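Local atomic coordinates of putative type VI secretion protein (Escherichia coli, PDB entry 6SKI), a protein that probably hydrolyses phospholipids as a toxic effector that the type VI secretion system carries on its VgrG spike. Residues W104-Y109 and K125-G130; G40-G45 and D192-S197; L108-Q113 and L434-R439. All coordinates share one frame; numbering follows the deposited sequence.

Contact 1: W104-Y109 and K125-G130; sequences WLNILY and KTYISG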
loop_
_atom_site.group_PDB
_atom_site.type_symbol
_atom_site.label_atom_id
_atom_site.label_comp_id
_atom_site.label_asym_id
_atom_site.label_seq_id
_atom_site.Cartn_x
_atom_site.Cartn_y
_atom_site.Cartn_z
ATOM N N TRP A 104 -4.143 9.012 -5.929
ATOM C CA TRP A 104 -5.223 9.638 -6.681
ATOM C C TRP A 104 -6.548 9.525 -5.944
ATOM O O TRP A 104 -7.375 10.439 -6.005
ATOM C CB TRP A 104 -5.317 9.009 -8.066
ATOM C CG TRP A 104 -4.107 9.253 -8.894
ATOM C CD1 TRP A 104 -3.294 8.315 -9.444
ATOM C CD2 TRP A 104 -3.564 10.523 -9.263
ATOM N NE1 TRP A 104 -2.275 8.918 -10.133
ATOM C CE2 TRP A 104 -2.419 10.276 -10.038
ATOM C CE3 TRP A 104 -3.937 11.846 -9.014
ATOM C CZ2 TRP A 104 -1.643 11.300 -10.567
ATOM C CZ3 TRP A 104 -3.167 12.858 -9.539
ATOM C CH2 TRP A 104 -2.032 12.582 -10.306
ATOM N N LEU A 105 -6.773 8.409 -5.252
ATOM C CA LEU A 105 -7.971 8.286 -4.431
ATOM C C LEU A 105 -7.954 9.294 -3.292
ATOM O O LEU A 105 -8.997 9.855 -2.939
ATOM C CB LEU A 105 -8.086 6.867 -3.886
ATOM C CG LEU A 105 -8.628 5.801 -4.831
ATOM C CD1 LEU A 105 -8.461 4.437 -4.206
ATOM C CD2 LEU A 105 -10.073 6.051 -5.185
ATOM N N ASN A 106 -6.785 9.530 -2.699
ATOM C CA ASN A 106 -6.658 10.551 -1.666
ATOM C C ASN A 106 -6.951 11.934 -2.231
ATOM O O ASN A 106 -7.682 12.724 -1.626
ATOM C CB ASN A 106 -5.261 10.492 -1.051
ATOM C CG ASN A 106 -5.135 11.336 0.193
ATOM O OD1 ASN A 106 -5.612 10.965 1.261
ATOM N ND2 ASN A 106 -4.482 12.481 0.063
ATOM N N ILE A 107 -6.380 12.246 -3.397
ATOM C CA ILE A 107 -6.622 13.544 -4.024
ATOM C C ILE A 107 -8.091 13.709 -4.386
ATOM O O ILE A 107 -8.631 14.820 -4.333
ATOM C CB ILE A 107 -5.714 13.712 -5.260
ATOM C CG1 ILE A 107 -4.239 13.720 -4.859
ATOM C CG2 ILE A 107 -6.062 14.977 -6.019
ATOM C CD1 ILE A 107 -3.951 14.446 -3.568
ATOM N N LEU A 108 -8.772 12.614 -4.720
ATOM C CA LEU A 108 -10.149 12.675 -5.185
ATOM C C LEU A 108 -11.167 12.434 -4.084
ATOM O O LEU A 108 -12.337 12.787 -4.261
ATOM C CB LEU A 108 -10.379 11.651 -6.300
ATOM C CG LEU A 108 -9.818 11.996 -7.673
ATOM C CD1 LEU A 108 -9.985 10.819 -8.607
ATOM C CD2 LEU A 108 -10.511 13.220 -8.226
ATOM N N TYR A 109 -10.758 11.828 -2.976
ATOM C CA TYR A 109 -11.626 11.702 -1.815
ATOM C C TYR A 109 -12.116 13.079 -1.405
ATOM O O TYR A 109 -11.310 13.970 -1.122
ATOM C CB TYR A 109 -10.861 11.045 -0.673
ATOM C CG TYR A 109 -11.711 10.551 0.469
ATOM C CD1 TYR A 109 -12.362 9.333 0.396
ATOM C CD2 TYR A 109 -11.849 11.295 1.627
ATOM C CE1 TYR A 109 -13.122 8.877 1.443
ATOM C CE2 TYR A 109 -12.609 10.847 2.676
ATOM C CZ TYR A 109 -13.245 9.637 2.577
ATOM O OH TYR A 109 -14.011 9.182 3.621
ATOM N N LYS A 125 -9.893 12.978 5.339
ATOM C CA LYS A 125 -9.046 11.980 4.711
ATOM C C LYS A 125 -7.653 12.005 5.313
ATOM O O LYS A 125 -7.204 13.013 5.862
ATOM C CB LYS A 125 -8.980 12.169 3.190
ATOM C CG LYS A 125 -8.498 13.516 2.712
ATOM C CD LYS A 125 -8.895 13.702 1.263
ATOM C CE LYS A 125 -8.186 14.867 0.622
ATOM N NZ LYS A 125 -8.896 15.287 -0.614
ATOM N N THR A 126 -6.987 10.863 5.207
ATOM C CA THR A 126 -5.691 10.631 5.815
ATOM C C THR A 126 -4.842 9.811 4.859
ATOM O O THR A 126 -5.339 8.893 4.206
ATOM C CB THR A 126 -5.839 9.887 7.141
ATOM O OG1 THR A 126 -6.853 10.513 7.938
ATOM C CG2 THR A 126 -4.556 9.906 7.879
ATOM N N TYR A 127 -3.558 10.139 4.785
ATOM C CA TYR A 127 -2.634 9.460 3.887
ATOM C C TYR A 127 -1.488 8.874 4.694
ATOM O O TYR A 127 -0.784 9.601 5.401
ATOM C CB TYR A 127 -2.103 10.414 2.819
ATOM C CG TYR A 127 -1.158 9.757 1.847
ATOM C CD1 TYR A 127 -1.636 9.064 0.746
ATOM C CD2 TYR A 127 0.214 9.832 2.026
ATOM C CE1 TYR A 127 -0.776 8.462 -0.144
ATOM C CE2 TYR A 127 1.080 9.232 1.143
ATOM C CZ TYR A 127 0.580 8.550 0.060
ATOM O OH TYR A 127 1.447 7.953 -0.823
ATOM N N ILE A 128 -1.303 7.563 4.585
ATOM C CA ILE A 128 -0.182 6.862 5.193
ATOM C C ILE A 128 0.700 6.327 4.076
ATOM O O ILE A 128 0.204 5.739 3.110
ATOM C CB ILE A 128 -0.663 5.725 6.116
ATOM C CG1 ILE A 128 -1.598 6.273 7.195
ATOM C CG2 ILE A 128 0.510 5.034 6.766
ATOM C CD1 ILE A 128 -3.061 6.061 6.899
ATOM N N SER A 129 2.007 6.531 4.207
ATOM C CA SER A 129 2.938 6.148 3.159
ATOM C C SER A 129 3.194 4.643 3.200
ATOM O O SER A 129 2.663 3.914 4.040
ATOM C CB SER A 129 4.238 6.934 3.292
ATOM O OG SER A 129 4.820 6.744 4.569
ATOM N N GLY A 130 4.013 4.169 2.269
ATOM C CA GLY A 130 4.311 2.758 2.201
ATOM C C GLY A 130 5.393 2.335 3.171
ATOM O O GLY A 130 6.143 3.147 3.707
#
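Lys-125 sends its ammonium group from the strand to the end of the helix that closes at Leu-108, where backbone carbonyls receive it. The segments belong to the α/β core of this hydrolase-type fold: helix 101-108 and strand 121-128 complete a beta-alpha-beta crossover that departs from strand 22-43 and returns parallel and next to it. The short helix and strand axes run nearly antiparallel, at 159°, and approach to 8.9 Å.

The lysine starts with CG set between its own backbone N and carbonyl carbon (chi1 57°), then stays extended, which carries NZ alongside the Tyr-109 side chain to the carbonyls at the end of the helix. NZ donates to Tyr-109 O at 2.8 Å, nearly in line with that carbonyl, and makes a weak bond to Asn-106 O at 3.0 Å. A positive group among carbonyls at the C-terminal end of a helix is probably favoured by the helix dipole. The bond to Tyr-109 O ties the first residue past the helix to the strand, and the weak one adds Asn-106 O. On the way, the aliphatic part of Lys-125 and the side chain of Tyr-109 slide past each other in opposite directions, with Lys-125 CB 3.4 Å from Tyr-109 CD2. The far end of that tyrosine is held elsewhere: its OH bonds to Asp-192, and its ring meets Phe-42 edge-to-face.

One turn back along the helix, Asn-106 has CG trans to its backbone N, which extends the amide toward the strand, with Phe-42 also in contact with it. The Asn-106 and Tyr-127 side chains cross at about a right angle, and the amide and ring planes stand 61° apart. The touch falls at the root of the tyrosine, where Asn-106 OD1 lies 3.9 Å from Tyr-127 CB.

Contact 2: G40-G45 and D192-S197; sequences GIFFDG and DVFGFS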
loop_
_atom_site.group_PDB
_atom_site.type_symbol
_atom_site.label_atom_id
_atom_site.label_comp_id
_atom_site.label_asym_id
_atom_site.label_seq_id
_atom_site.Cartn_x
_atom_site.Cartn_y
_atom_site.Cartn_z
ATOM N N GLY A 40 -11.317 8.921 5.762
ATOM C CA GLY A 40 -10.753 8.138 4.687
ATOM C C GLY A 40 -9.320 7.772 4.980
ATOM O O GLY A 40 -8.447 8.641 5.018
ATOM N N ILE A 41 -9.066 6.488 5.194
ATOM C CA ILE A 41 -7.741 5.994 5.538
ATOM C C ILE A 41 -7.118 5.457 4.264
ATOM O O ILE A 41 -7.678 4.566 3.616
ATOM C CB ILE A 41 -7.800 4.915 6.627
ATOM C CG1 ILE A 41 -8.869 5.265 7.656
ATOM C CG2 ILE A 41 -6.467 4.805 7.320
ATOM C CD1 ILE A 41 -8.453 6.354 8.603
ATOM N N PHE A 42 -5.965 6.005 3.896
ATOM C CA PHE A 42 -5.326 5.704 2.623
ATOM C C PHE A 42 -3.934 5.169 2.911
ATOM O O PHE A 42 -3.017 5.940 3.208
ATOM C CB PHE A 42 -5.273 6.946 1.737
ATOM C CG PHE A 42 -6.613 7.372 1.223
ATOM C CD1 PHE A 42 -7.318 8.375 1.853
ATOM C CD2 PHE A 42 -7.161 6.780 0.104
ATOM C CE1 PHE A 42 -8.546 8.765 1.388
ATOM C CE2 PHE A 42 -8.389 7.175 -0.365
ATOM C CZ PHE A 42 -9.081 8.165 0.279
ATOM N N PHE A 43 -3.781 3.855 2.814
ATOM C CA PHE A 43 -2.520 3.174 3.069
ATOM C C PHE A 43 -1.848 2.956 1.724
ATOM O O PHE A 43 -2.308 2.143 0.920
ATOM C CB PHE A 43 -2.743 1.834 3.758
ATOM C CG PHE A 43 -3.163 1.924 5.185
ATOM C CD1 PHE A 43 -2.230 2.067 6.189
ATOM C CD2 PHE A 43 -4.490 1.791 5.528
ATOM C CE1 PHE A 43 -2.619 2.117 7.500
ATOM C CE2 PHE A 43 -4.880 1.838 6.836
ATOM C CZ PHE A 43 -3.945 2.002 7.824
ATOM N N ASP A 44 -0.756 3.657 1.479
ATOM C CA ASP A 44 -0.119 3.530 0.183
ATOM C C ASP A 44 0.891 2.389 0.192
ATOM O O ASP A 44 1.286 1.877 1.240
ATOM C CB ASP A 44 0.561 4.841 -0.200
ATOM C CG ASP A 44 0.652 5.034 -1.693
ATOM O OD1 ASP A 44 0.419 4.060 -2.436
ATOM O OD2 ASP A 44 0.955 6.161 -2.127
ATOM N N GLY A 45 1.296 1.983 -0.999
ATOM C CA GLY A 45 2.482 1.179 -1.176
ATOM C C GLY A 45 3.676 2.073 -1.410
ATOM O O GLY A 45 3.791 3.153 -0.820
ATOM N N ASP A 192 -13.247 4.827 5.670
ATOM C CA ASP A 192 -13.064 4.313 4.315
ATOM C C ASP A 192 -11.583 4.003 4.167
ATOM O O ASP A 192 -10.766 4.911 3.994
ATOM C CB ASP A 192 -13.526 5.306 3.259
ATOM C CG ASP A 192 -15.010 5.528 3.284
ATOM O OD1 ASP A 192 -15.753 4.532 3.366
ATOM O OD2 ASP A 192 -15.436 6.696 3.198
ATOM N N VAL A 193 -11.238 2.727 4.233
ATOM C CA VAL A 193 -9.848 2.299 4.243
ATOM C C VAL A 193 -9.463 1.857 2.840
ATOM O O VAL A 193 -10.134 1.011 2.238
ATOM C CB VAL A 193 -9.622 1.176 5.264
ATOM C CG1 VAL A 193 -8.160 1.093 5.632
ATOM C CG2 VAL A 193 -10.467 1.416 6.499
ATOM N N PHE A 194 -8.393 2.445 2.314
ATOM C CA PHE A 194 -7.885 2.144 0.985
ATOM C C PHE A 194 -6.416 1.780 1.099
ATOM O O PHE A 194 -5.674 2.426 1.843
ATOM C CB PHE A 194 -8.056 3.334 0.044
ATOM C CG PHE A 194 -9.482 3.684 -0.234
ATOM C CD1 PHE A 194 -10.167 4.552 0.593
ATOM C CD2 PHE A 194 -10.133 3.162 -1.331
ATOM C CE1 PHE A 194 -11.475 4.880 0.336
ATOM C CE2 PHE A 194 -11.439 3.488 -1.591
ATOM C CZ PHE A 194 -12.112 4.348 -0.756
ATOM N N GLY A 195 -5.997 0.747 0.375
ATOM C CA GLY A 195 -4.614 0.331 0.413
ATOM C C GLY A 195 -4.133 -0.160 -0.936
ATOM O O GLY A 195 -4.911 -0.649 -1.755
ATOM N N PHE A 196 -2.823 -0.021 -1.153
ATOM C CA PHE A 196 -2.159 -0.681 -2.267
ATOM C C PHE A 196 -1.056 -1.576 -1.728
ATOM O O PHE A 196 0.047 -1.119 -1.417
ATOM C CB PHE A 196 -1.581 0.305 -3.282
ATOM C CG PHE A 196 -0.803 -0.359 -4.380
ATOM C CD1 PHE A 196 -1.227 -1.567 -4.910
ATOM C CD2 PHE A 196 0.354 0.207 -4.870
ATOM C CE1 PHE A 196 -0.515 -2.186 -5.905
ATOM C CE2 PHE A 196 1.064 -0.410 -5.871
ATOM C CZ PHE A 196 0.628 -1.604 -6.389
ATOM N N SER A 197 -1.403 -2.844 -1.602
ATOM C CA SER A 197 -0.624 -4.055 -1.396
ATOM C C SER A 197 0.063 -4.225 -0.055
ATOM O O SER A 197 -0.376 -5.068 0.726
ATOM C CB SER A 197 0.466 -4.086 -2.456
ATOM O OG SER A 197 1.167 -5.306 -2.436
#
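Strands 40-43 and 192-195 run parallel in register, with axes 4.4 Å apart and inclined by 12°, and the backbone bonds step alternately from one strand to the other. Ile-41 N donates to Asp-192 O, Phe-194 N to Ile-41 O at 2.6 Å, and Phe-43 N to Phe-194 O, with the straightest N-H...O angle, 168°. One residue past its strand, Phe-196 N bonds to Phe-43 O at 3.0 Å, the last bond of the ladder.

On one face of the sheet Phe-42 and Phe-194 lie side by side and point the same way. Their planes are only 10° from parallel, but the rings are slid apart, with centroids separated by 4.9 Å and little overlap; the touch is made by Phe-42 CE2 on Phe-194 CD1. Leu-105 of helix 101-108 packs against both rings. Asp-192 belongs to the same face, where its carboxylate forms a salt bridge with Arg-239.

The other face carries Ile-41, Val-193 and Phe-43, and is covered by helix 198-211 through Ala-202, Ala-203 and Phe-206. Val-193 CG1, trans to its backbone N, meets the edge of the Phe-43 ring in its plane, 3.6 Å from Phe-43 CE2, and it also lies 4.0 Å from Ile-41 CB.

At the loop end, Asp-44 OD1 accepts a hydrogen bond from Ser-100 and a weak one from Gly-45 N, and the ring of Phe-196 stacks on His-310. Ser-197 follows with a positive phi, in a G-X-S-X-G motif at the turn between strand 184-195 and helix 198-211. This is consistent with the nucleophile elbow of the α/β-hydrolase fold, in which Ser-197 probably forms a catalytic triad with His-310 and Asp-245.

Contact 3: L108-Q113 and L434-R439; sequences LYHPDQ and LFEPIR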
loop_
_atom_site.group_PDB
_atom_site.type_symbol
_atom_site.label_atom_id
_atom_site.label_comp_id
_atom_site.label_asym_id
_atom_site.label_seq_id
_atom_site.Cartn_x
_atom_site.Cartn_y
_atom_site.Cartn_z
ATOM N N LEU A 108 -8.772 12.614 -4.720
ATOM C CA LEU A 108 -10.149 12.675 -5.185
ATOM C C LEU A 108 -11.167 12.434 -4.084
ATOM O O LEU A 108 -12.337 12.787 -4.261
ATOM C CB LEU A 108 -10.379 11.651 -6.300
ATOM C CG LEU A 108 -9.818 11.996 -7.673
ATOM C CD1 LEU A 108 -9.985 10.819 -8.607
ATOM C CD2 LEU A 108 -10.511 13.220 -8.226
ATOM N N TYR A 109 -10.758 11.828 -2.976
ATOM C CA TYR A 109 -11.626 11.702 -1.815
ATOM C C TYR A 109 -12.116 13.079 -1.405
ATOM O O TYR A 109 -11.310 13.970 -1.122
ATOM C CB TYR A 109 -10.861 11.045 -0.673
ATOM C CG TYR A 109 -11.711 10.551 0.469
ATOM C CD1 TYR A 109 -12.362 9.333 0.396
ATOM C CD2 TYR A 109 -11.849 11.295 1.627
ATOM C CE1 TYR A 109 -13.122 8.877 1.443
ATOM C CE2 TYR A 109 -12.609 10.847 2.676
ATOM C CZ TYR A 109 -13.245 9.637 2.577
ATOM O OH TYR A 109 -14.011 9.182 3.621
ATOM N N HIS A 110 -13.427 13.259 -1.394
ATOM C CA HIS A 110 -13.984 14.565 -1.093
ATOM C C HIS A 110 -13.673 14.946 0.349
ATOM O O HIS A 110 -14.085 14.235 1.275
ATOM C CB HIS A 110 -15.491 14.567 -1.323
ATOM C CG HIS A 110 -16.134 15.890 -1.060
ATOM N ND1 HIS A 110 -17.092 16.071 -0.087
ATOM C CD2 HIS A 110 -15.948 17.101 -1.634
ATOM C CE1 HIS A 110 -17.472 17.335 -0.077
ATOM N NE2 HIS A 110 -16.793 17.982 -1.006
ATOM N N PRO A 111 -12.951 16.039 0.584
ATOM C CA PRO A 111 -12.705 16.472 1.961
ATOM C C PRO A 111 -13.727 17.488 2.445
ATOM O O PRO A 111 -14.142 18.373 1.691
ATOM C CB PRO A 111 -11.304 17.076 1.869
ATOM C CG PRO A 111 -11.313 17.724 0.518
ATOM C CD PRO A 111 -12.210 16.875 -0.375
ATOM N N ASP A 112 -14.144 17.369 3.697
ATOM C CA ASP A 112 -14.988 18.369 4.334
ATOM C C ASP A 112 -14.150 19.139 5.342
ATOM O O ASP A 112 -13.458 18.536 6.167
ATOM C CB ASP A 112 -16.190 17.719 5.018
ATOM C CG ASP A 112 -17.324 17.446 4.053
ATOM O OD1 ASP A 112 -17.948 18.415 3.577
ATOM O OD2 ASP A 112 -17.587 16.262 3.762
ATOM N N GLN A 113 -14.199 20.470 5.265
ATOM C CA GLN A 113 -13.428 21.312 6.173
ATOM C C GLN A 113 -14.347 22.089 7.106
ATOM O O GLN A 113 -14.249 21.930 8.322
ATOM C CB GLN A 113 -12.523 22.247 5.370
ATOM C CG GLN A 113 -11.223 21.613 4.928
ATOM C CD GLN A 113 -10.287 22.607 4.284
ATOM O OE1 GLN A 113 -10.718 23.636 3.769
ATOM N NE2 GLN A 113 -8.995 22.307 4.311
ATOM N N LEU A 434 -17.978 9.533 -1.127
ATOM C CA LEU A 434 -18.064 10.689 -2.007
ATOM C C LEU A 434 -16.677 11.017 -2.535
ATOM O O LEU A 434 -15.737 11.206 -1.757
ATOM C CB LEU A 434 -18.658 11.897 -1.284
ATOM C CG LEU A 434 -20.060 11.709 -0.720
ATOM C CD1 LEU A 434 -20.431 12.898 0.138
ATOM C CD2 LEU A 434 -21.060 11.513 -1.838
ATOM N N PHE A 435 -16.562 11.089 -3.855
ATOM C CA PHE A 435 -15.312 11.387 -4.531
ATOM C C PHE A 435 -15.529 12.569 -5.456
ATOM O O PHE A 435 -16.590 12.695 -6.073
ATOM C CB PHE A 435 -14.821 10.186 -5.336
ATOM C CG PHE A 435 -14.057 9.190 -4.526
ATOM C CD1 PHE A 435 -12.736 9.416 -4.199
ATOM C CD2 PHE A 435 -14.659 8.033 -4.087
ATOM C CE1 PHE A 435 -12.032 8.507 -3.450
ATOM C CE2 PHE A 435 -13.958 7.123 -3.341
ATOM C CZ PHE A 435 -12.643 7.358 -3.024
ATOM N N GLU A 436 -14.532 13.438 -5.542
ATOM C CA GLU A 436 -14.590 14.498 -6.525
ATOM C C GLU A 436 -14.551 13.890 -7.925
ATOM O O GLU A 436 -13.884 12.878 -8.150
ATOM C CB GLU A 436 -13.425 15.465 -6.339
ATOM C CG GLU A 436 -13.309 16.046 -4.936
ATOM C CD GLU A 436 -14.265 17.197 -4.673
ATOM O OE1 GLU A 436 -15.333 17.264 -5.316
ATOM O OE2 GLU A 436 -13.944 18.041 -3.811
ATOM N N PRO A 437 -15.271 14.474 -8.877
ATOM C CA PRO A 437 -15.270 13.927 -10.235
ATOM C C PRO A 437 -13.883 13.981 -10.857
ATOM O O PRO A 437 -13.067 14.847 -10.537
ATOM C CB PRO A 437 -16.250 14.845 -10.973
ATOM C CG PRO A 437 -17.191 15.252 -9.890
ATOM C CD PRO A 437 -16.248 15.567 -8.760
ATOM N N ILE A 438 -13.618 13.033 -11.749
ATOM C CA ILE A 438 -12.416 13.067 -12.569
ATOM C C ILE A 438 -12.687 14.014 -13.727
ATOM O O ILE A 438 -13.557 13.752 -14.565
ATOM C CB ILE A 438 -12.032 11.672 -13.076
ATOM C CG1 ILE A 438 -11.497 10.809 -11.937
ATOM C CG2 ILE A 438 -10.993 11.779 -14.177
ATOM C CD1 ILE A 438 -10.756 9.581 -12.407
ATOM N N ARG A 439 -11.952 15.115 -13.771
ATOM C CA ARG A 439 -12.183 16.165 -14.745
ATOM C C ARG A 439 -11.042 16.198 -15.751
ATOM O O ARG A 439 -9.998 15.568 -15.569
ATOM C CB ARG A 439 -12.324 17.520 -14.044
ATOM C CG ARG A 439 -13.377 17.535 -12.946
ATOM C CD ARG A 439 -13.437 18.884 -12.249
ATOM N NE ARG A 439 -14.362 18.888 -11.118
ATOM C CZ ARG A 439 -14.014 18.607 -9.865
ATOM N NH1 ARG A 439 -12.759 18.295 -9.577
ATOM N NH2 ARG A 439 -14.921 18.640 -8.899
#
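Tyr-109 and Phe-435 face each other in an isolated beta bridge that joins the loop after helix 101-108 to the loop after helix 416-431. Two backbone bonds flank it: Glu-436 N to Leu-108 O at 2.6 Å, in the carbonyl plane, and His-110 N to Leu-434 O at 3.1 Å, with the donor tilted from the Leu-434 carbonyl plane.

The tight part lies on the protein side. Tyr-109 turns its ring edge to the face of Phe-435 in a T-shaped pair, planes 83° apart and centroids at 5.7 Å, while Leu-425 and Ala-428 of helix 416-431 also pack on Phe-435. Beside it Leu-108 CB touches the same phenyl ring, and the Leu-108 and Ile-438 side chains cross at about a right angle, Leu-108 CD1 3.7 Å from Ile-438 CG1.

Toward solvent the contact is looser and polar. Leu-434 and Pro-111 are exposed, Pro-111 adding little, and Arg-439 has a long salt bridge to Glu-436. The glutamate bends at chi2 (-80°), which brings its carboxylate to the edge of the His-110 ring. The carboxylate stands nearly perpendicular to the imidazole and meets it through carbon, with Glu-436 OE2 3.1 Å from His-110 CD2.

Contact 2 is the buried centre, a parallel strand pair whose chemistry is backbone ladder and aromatic packing; contact 1 is partly buried and contact 3 lies farthest from the chain centre. Contacts 1 and 2 share one sheet, since strand 121-128 borders strand 22-43 and Thr-126 N probably bonds to Gly-40 O. Contacts 1 and 3 start from the same helix end and both use Tyr-109, fastened by a lysine in the first and by loop backbone in the second. Between contacts 2 and 3, Phe-194 CZ packs on Phe-435 CZ at 3.8 Å. Contacts 1 and 3, both partly buried, rely on bonds to backbone at the helix end, and the Tyr-109 ring takes part in both.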